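Local coordinates for phenolic acid decarboxylase (Sedimentibacter hydroxybenzoicus, PDB 7AE5), which catalyses the reversible, non-oxidative decarboxylation of 4-hydroxybenzoate and 3,4-dihydroxybenzoate as an oxygen-sensitive, prenylated-FMN-dependent enzyme of the UbiD family, at residues F90-L93 and N94-W97; A217-P220 and V221-Q225. One frame throughout, in Å; residues are numbered along the deposited sequence.

Contact 1 (F90-L93 and N94-W97); sequences FYEL and NRRW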
loop_
_atom_site.group_PDB
_atom_site.type_symbol
_atom_site.label_atom_id
_atom_site.label_comp_id
_atom_site.label_asym_id
_atom_site.label_seq_id
_atom_site.Cartn_x
_atom_site.Cartn_y
_atom_site.Cartn_z
ATOM N N PHE C 90 -33.227 12.433 14.863
ATOM C CA PHE C 90 -32.639 11.122 15.117
ATOM C C PHE C 90 -32.775 10.732 16.585
ATOM O O PHE C 90 -33.059 9.570 16.900
ATOM C CB PHE C 90 -31.174 11.131 14.675
ATOM C CG PHE C 90 -30.356 9.990 15.216
ATOM C CD1 PHE C 90 -30.290 8.787 14.534
ATOM C CD2 PHE C 90 -29.622 10.135 16.384
ATOM C CE1 PHE C 90 -29.532 7.741 15.020
ATOM C CE2 PHE C 90 -28.863 9.091 16.875
ATOM C CZ PHE C 90 -28.817 7.892 16.191
ATOM N N TYR C 91 -32.581 11.690 17.494
ATOM C CA TYR C 91 -32.679 11.386 18.918
ATOM C C TYR C 91 -34.121 11.129 19.334
ATOM O O TYR C 91 -34.381 10.278 20.193
ATOM C CB TYR C 91 -32.078 12.523 19.739
ATOM C CG TYR C 91 -30.576 12.462 19.824
ATOM C CD1 TYR C 91 -29.929 11.270 20.121
ATOM C CD2 TYR C 91 -29.802 13.590 19.591
ATOM C CE1 TYR C 91 -28.557 11.205 20.193
ATOM C CE2 TYR C 91 -28.430 13.533 19.660
ATOM C CZ TYR C 91 -27.814 12.340 19.961
ATOM O OH TYR C 91 -26.447 12.287 20.032
ATOM N N GLU C 92 -35.070 11.859 18.746
ATOM C CA GLU C 92 -36.475 11.619 19.048
ATOM C C GLU C 92 -36.918 10.247 18.549
ATOM O O GLU C 92 -37.655 9.537 19.241
ATOM C CB GLU C 92 -37.337 12.723 18.437
ATOM C CG GLU C 92 -38.799 12.682 18.849
ATOM C CD GLU C 92 -38.988 12.853 20.344
ATOM O OE1 GLU C 92 -38.240 13.648 20.953
ATOM O OE2 GLU C 92 -39.886 12.195 20.909
ATOM N N LEU C 93 -36.474 9.860 17.350
ATOM C CA LEU C 93 -36.760 8.518 16.849
ATOM C C LEU C 93 -36.144 7.449 17.738
ATOM O O LEU C 93 -36.770 6.416 18.007
ATOM C CB LEU C 93 -36.258 8.380 15.412
ATOM C CG LEU C 93 -37.315 8.598 14.335
ATOM C CD1 LEU C 93 -36.813 8.127 12.990
ATOM C CD2 LEU C 93 -38.530 7.779 14.733
ATOM N N ASN C 94 -34.914 7.675 18.203
ATOM C CA ASN C 94 -34.261 6.698 19.066
ATOM C C ASN C 94 -34.972 6.586 20.410
ATOM O O ASN C 94 -35.055 5.494 20.985
ATOM C CB ASN C 94 -32.793 7.073 19.263
ATOM C CG ASN C 94 -32.072 6.126 20.198
ATOM O OD1 ASN C 94 -31.946 4.935 19.917
ATOM N ND2 ASN C 94 -31.596 6.651 21.321
ATOM N N ARG C 95 -35.491 7.703 20.922
ATOM C CA ARG C 95 -36.191 7.674 22.202
ATOM C C ARG C 95 -37.496 6.888 22.105
ATOM O O ARG C 95 -37.867 6.176 23.044
ATOM C CB ARG C 95 -36.454 9.102 22.683
ATOM C CG ARG C 95 -37.099 9.194 24.057
ATOM C CD ARG C 95 -37.571 10.611 24.351
ATOM N NE ARG C 95 -38.678 11.005 23.489
ATOM C CZ ARG C 95 -39.941 10.649 23.679
ATOM N NH1 ARG C 95 -40.298 9.890 24.703
ATOM N NH2 ARG C 95 -40.868 11.063 22.821
ATOM N N ARG C 96 -38.197 6.998 20.976
ATOM C CA ARG C 96 -39.473 6.316 20.792
ATOM C C ARG C 96 -39.322 4.873 20.324
ATOM O O ARG C 96 -40.313 4.135 20.336
ATOM C CB ARG C 96 -40.334 7.073 19.776
ATOM C CG ARG C 96 -40.521 8.555 20.065
ATOM C CD ARG C 96 -41.627 9.151 19.202
ATOM N NE ARG C 96 -41.696 10.603 19.319
ATOM C CZ ARG C 96 -42.290 11.401 18.441
ATOM N NH1 ARG C 96 -42.883 10.920 17.361
ATOM N NH2 ARG C 96 -42.286 12.714 18.651
ATOM N N TRP C 97 -38.112 4.458 19.935
ATOM C CA TRP C 97 -37.946 3.229 19.162
ATOM C C TRP C 97 -38.440 1.997 19.912
ATOM O O TRP C 97 -39.071 1.115 19.316
ATOM C CB TRP C 97 -36.478 3.052 18.770
ATOM C CG TRP C 97 -36.275 2.136 17.595
ATOM C CD1 TRP C 97 -35.914 0.822 17.638
ATOM C CD2 TRP C 97 -36.425 2.464 16.207
ATOM N NE1 TRP C 97 -35.826 0.311 16.367
ATOM C CE2 TRP C 97 -36.135 1.298 15.469
ATOM C CE3 TRP C 97 -36.773 3.629 15.515
ATOM C CZ2 TRP C 97 -36.185 1.262 14.078
ATOM C CZ3 TRP C 97 -36.822 3.591 14.134
ATOM C CH2 TRP C 97 -36.529 2.415 13.430
HETATM O O HOH W 1 -32.145 9.310 22.232
#

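Contact 2 (A217-P220 and V221-Q225); sequences ASTP and VGYNQ. With RB (rubidium ion), chain R.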
loop_
_atom_site.group_PDB
_atom_site.type_symbol
_atom_site.label_atom_id
_atom_site.label_comp_id
_atom_site.label_asym_id
_atom_site.label_seq_id
_atom_site.Cartn_x
_atom_site.Cartn_y
_atom_site.Cartn_z
ATOM N N ALA C 217 -43.520 0.382 7.484
ATOM C CA ALA C 217 -43.525 -0.515 6.335
ATOM C C ALA C 217 -42.198 -0.447 5.594
ATOM O O ALA C 217 -41.688 -1.468 5.118
ATOM C CB ALA C 217 -44.690 -0.172 5.406
ATOM N N SER C 218 -41.610 0.745 5.513
ATOM C CA SER C 218 -40.269 0.890 4.968
ATOM C C SER C 218 -39.195 0.383 5.918
ATOM O O SER C 218 -38.013 0.400 5.552
ATOM C CB SER C 218 -40.009 2.357 4.622
ATOM O OG SER C 218 -40.804 2.758 3.519
ATOM N N THR C 219 -39.566 -0.053 7.124
ATOM C CA THR C 219 -38.608 -0.623 8.056
ATOM C C THR C 219 -38.726 -2.140 8.052
ATOM O O THR C 219 -39.819 -2.684 8.326
ATOM C CB THR C 219 -38.819 -0.074 9.462
ATOM O OG1 THR C 219 -38.987 1.349 9.397
ATOM C CG2 THR C 219 -37.608 -0.379 10.328
ATOM N N PRO C 220 -37.633 -2.848 7.725
ATOM C CA PRO C 220 -37.677 -4.309 7.589
ATOM C C PRO C 220 -37.098 -5.036 8.794
ATOM O O PRO C 220 -37.568 -6.118 9.163
ATOM C CB PRO C 220 -36.824 -4.566 6.335
ATOM C CG PRO C 220 -36.293 -3.173 5.896
ATOM C CD PRO C 220 -36.437 -2.287 7.086
ATOM N N VAL C 221 -36.054 -4.467 9.396
ATOM C CA VAL C 221 -35.438 -5.006 10.601
ATOM C C VAL C 221 -35.177 -3.850 11.559
ATOM O O VAL C 221 -35.282 -2.678 11.198
ATOM C CB VAL C 221 -34.121 -5.759 10.314
ATOM C CG1 VAL C 221 -34.352 -6.913 9.351
ATOM C CG2 VAL C 221 -33.074 -4.798 9.776
ATOM N N GLY C 222 -34.833 -4.198 12.796
ATOM C CA GLY C 222 -34.392 -3.224 13.776
ATOM C C GLY C 222 -35.331 -2.993 14.938
ATOM O O GLY C 222 -34.924 -2.348 15.913
ATOM N N TYR C 223 -36.571 -3.483 14.830
ATOM C CA TYR C 223 -37.583 -3.303 15.908
ATOM C C TYR C 223 -38.131 -4.659 16.359
ATOM O O TYR C 223 -38.300 -5.555 15.522
ATOM C CB TYR C 223 -38.676 -2.311 15.500
ATOM C CG TYR C 223 -39.521 -2.667 14.305
ATOM C CD1 TYR C 223 -40.651 -3.460 14.427
ATOM C CD2 TYR C 223 -39.209 -2.174 13.052
ATOM C CE1 TYR C 223 -41.429 -3.779 13.327
ATOM C CE2 TYR C 223 -39.976 -2.486 11.944
ATOM C CZ TYR C 223 -41.089 -3.288 12.080
ATOM O OH TYR C 223 -41.829 -3.582 10.977
ATOM N N ASN C 224 -38.438 -4.785 17.648
ATOM C CA ASN C 224 -38.865 -6.091 18.210
ATOM C C ASN C 224 -40.381 -6.155 18.395
ATOM O O ASN C 224 -40.888 -7.261 18.616
ATOM C CB ASN C 224 -38.145 -6.351 19.529
ATOM C CG ASN C 224 -36.709 -6.783 19.336
ATOM O OD1 ASN C 224 -36.367 -7.387 18.323
ATOM N ND2 ASN C 224 -35.861 -6.475 20.304
ATOM N N GLN C 225 -41.068 -5.024 18.284
ATOM C CA GLN C 225 -42.535 -4.981 18.500
ATOM C C GLN C 225 -43.280 -5.476 17.258
ATOM O O GLN C 225 -42.640 -5.687 16.212
ATOM C CB GLN C 225 -42.981 -3.557 18.831
ATOM C CG GLN C 225 -42.176 -2.904 19.944
ATOM C CD GLN C 225 -41.220 -1.856 19.426
ATOM O OE1 GLN C 225 -40.356 -2.129 18.599
ATOM N NE2 GLN C 225 -41.370 -0.641 19.920
HETATM RB RB RB R . -42.190 -3.241 8.651
#

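Contact 1 (F90-L93 and N94-W97)
Glu92 faces both Arg95 and Arg96 in the later part of helix 86-96, one residue bridging i to i+3 and i to i+4. The three form a salt-bridge network on one side of the helix. The helix packs on helix 323-336 through Leu93 and Trp97, and on strand 340-347 through Phe90 and Tyr91. Arg96 can be followed outward. Arg96 CB packs 3.7 Å from Glu92 O, the carbonyl that accepts the helix bond from Arg96 N. Arg96 CG comes closer, 3.1 Å from Glu92 O. With CG anti to the carbonyl carbon (chi1 -52°), the chain then runs extended to NE. Arg96 CD passes 3.9 Å from Glu92 OE2. Arg96 NE donates to Glu92 OE2 at 2.9 Å; the oxygen receives it on its anti lone pair and lies 18° out of the guanidinium plane. NH2 adds a weak bond to the same oxygen and also donates to Leu78 O. NH1 reaches Leu234 O. The Glu92 carboxylate and the Arg96 guanidinium are steeply inclined, their planes 66° apart. Cutting Arg96 back to an alanine is likely to leave Glu92 with Arg95 as its one partner in this network, and the carbonyls of Leu78 and Leu234 without these donors.

Arg95 lies alongside Glu92, pointing the same way, and its chain bends at chi3 to bring the guanidinium edge to OE2. Arg95 NH2 forms a salt bridge to Glu92 OE2; the modelled separation is very short and doubtful in detail. NE adds a weak bond. Arg95 NH2 also meets Asp236, so two carboxylates share this charge. Asn94 OD1 accepts from Lys331 NZ. A water accepts from Asn94 ND2 at 2.9 Å and donates to Tyr91 O at 3.2 Å.

Contact 2 (A217-P220 and V221-Q225)
The methyl CG2 of Thr219 meets the edge of the Tyr223 ring, four residues on, and lies near the plane of that ring. Thr219 CG2 is 3.6 Å from Tyr223 CE2. The same methyl, Thr219 CG2, also touches the backbone between them, 3.4 Å from Val221 O. The methyl is anti to the backbone N of Thr219, which sets it against the ring edge, while OG1 bonds back to Phe215 O.

The two residues share a bound rubidium ion. Thr219 O binds it at 2.5 Å and Tyr223 OH at 2.4 Å. The ion lies in the plane of the phenol ring, beyond its hydroxyl. Met216 O, Met216 SD, Val164 O and Glu227 OE1 supply the other four ligands. The loop from Thr219 to Tyr223 therefore brings a backbone carbonyl and a phenol oxygen to one cation. Tyr223 holds CG between its backbone N and carbonyl carbon (chi1 62°), and this directs the ring back across the loop. Gly222 has a positive phi of 112°, where a CB would jam against the preceding carbonyl oxygen.

This metal-binding loop joins helix 211-217 to helix 227-234. Met216 comes from the first helix and Glu227 from the second, while Val164 is on strand 163-165, so the ion ties both helices and the strand to the loop.

Overall arrangement
Contact 1 lies in the later part of helix 86-96, and Trp97 meets the loop of contact 2. Their centres are about 14 Å apart. Trp97 NE1 probably donates to Gly222 O at 2.8 Å. Gln225 NE2 probably returns a bond to Trp97 O at 3.0 Å. The Trp97 indole also packs on Tyr223 CB, so contact 1 touches a residue that binds rubidium. The side chain of Trp97 is about 9 Å from that ion. Contact 2 is the one at the metal: its ligand Glu227 is predicted to bind manganese, consistent with rubidium lying at or near the predicted metal site. The Tyr223 side chain is about 6 Å from that of Asn163, predicted to bind prenylated FMN.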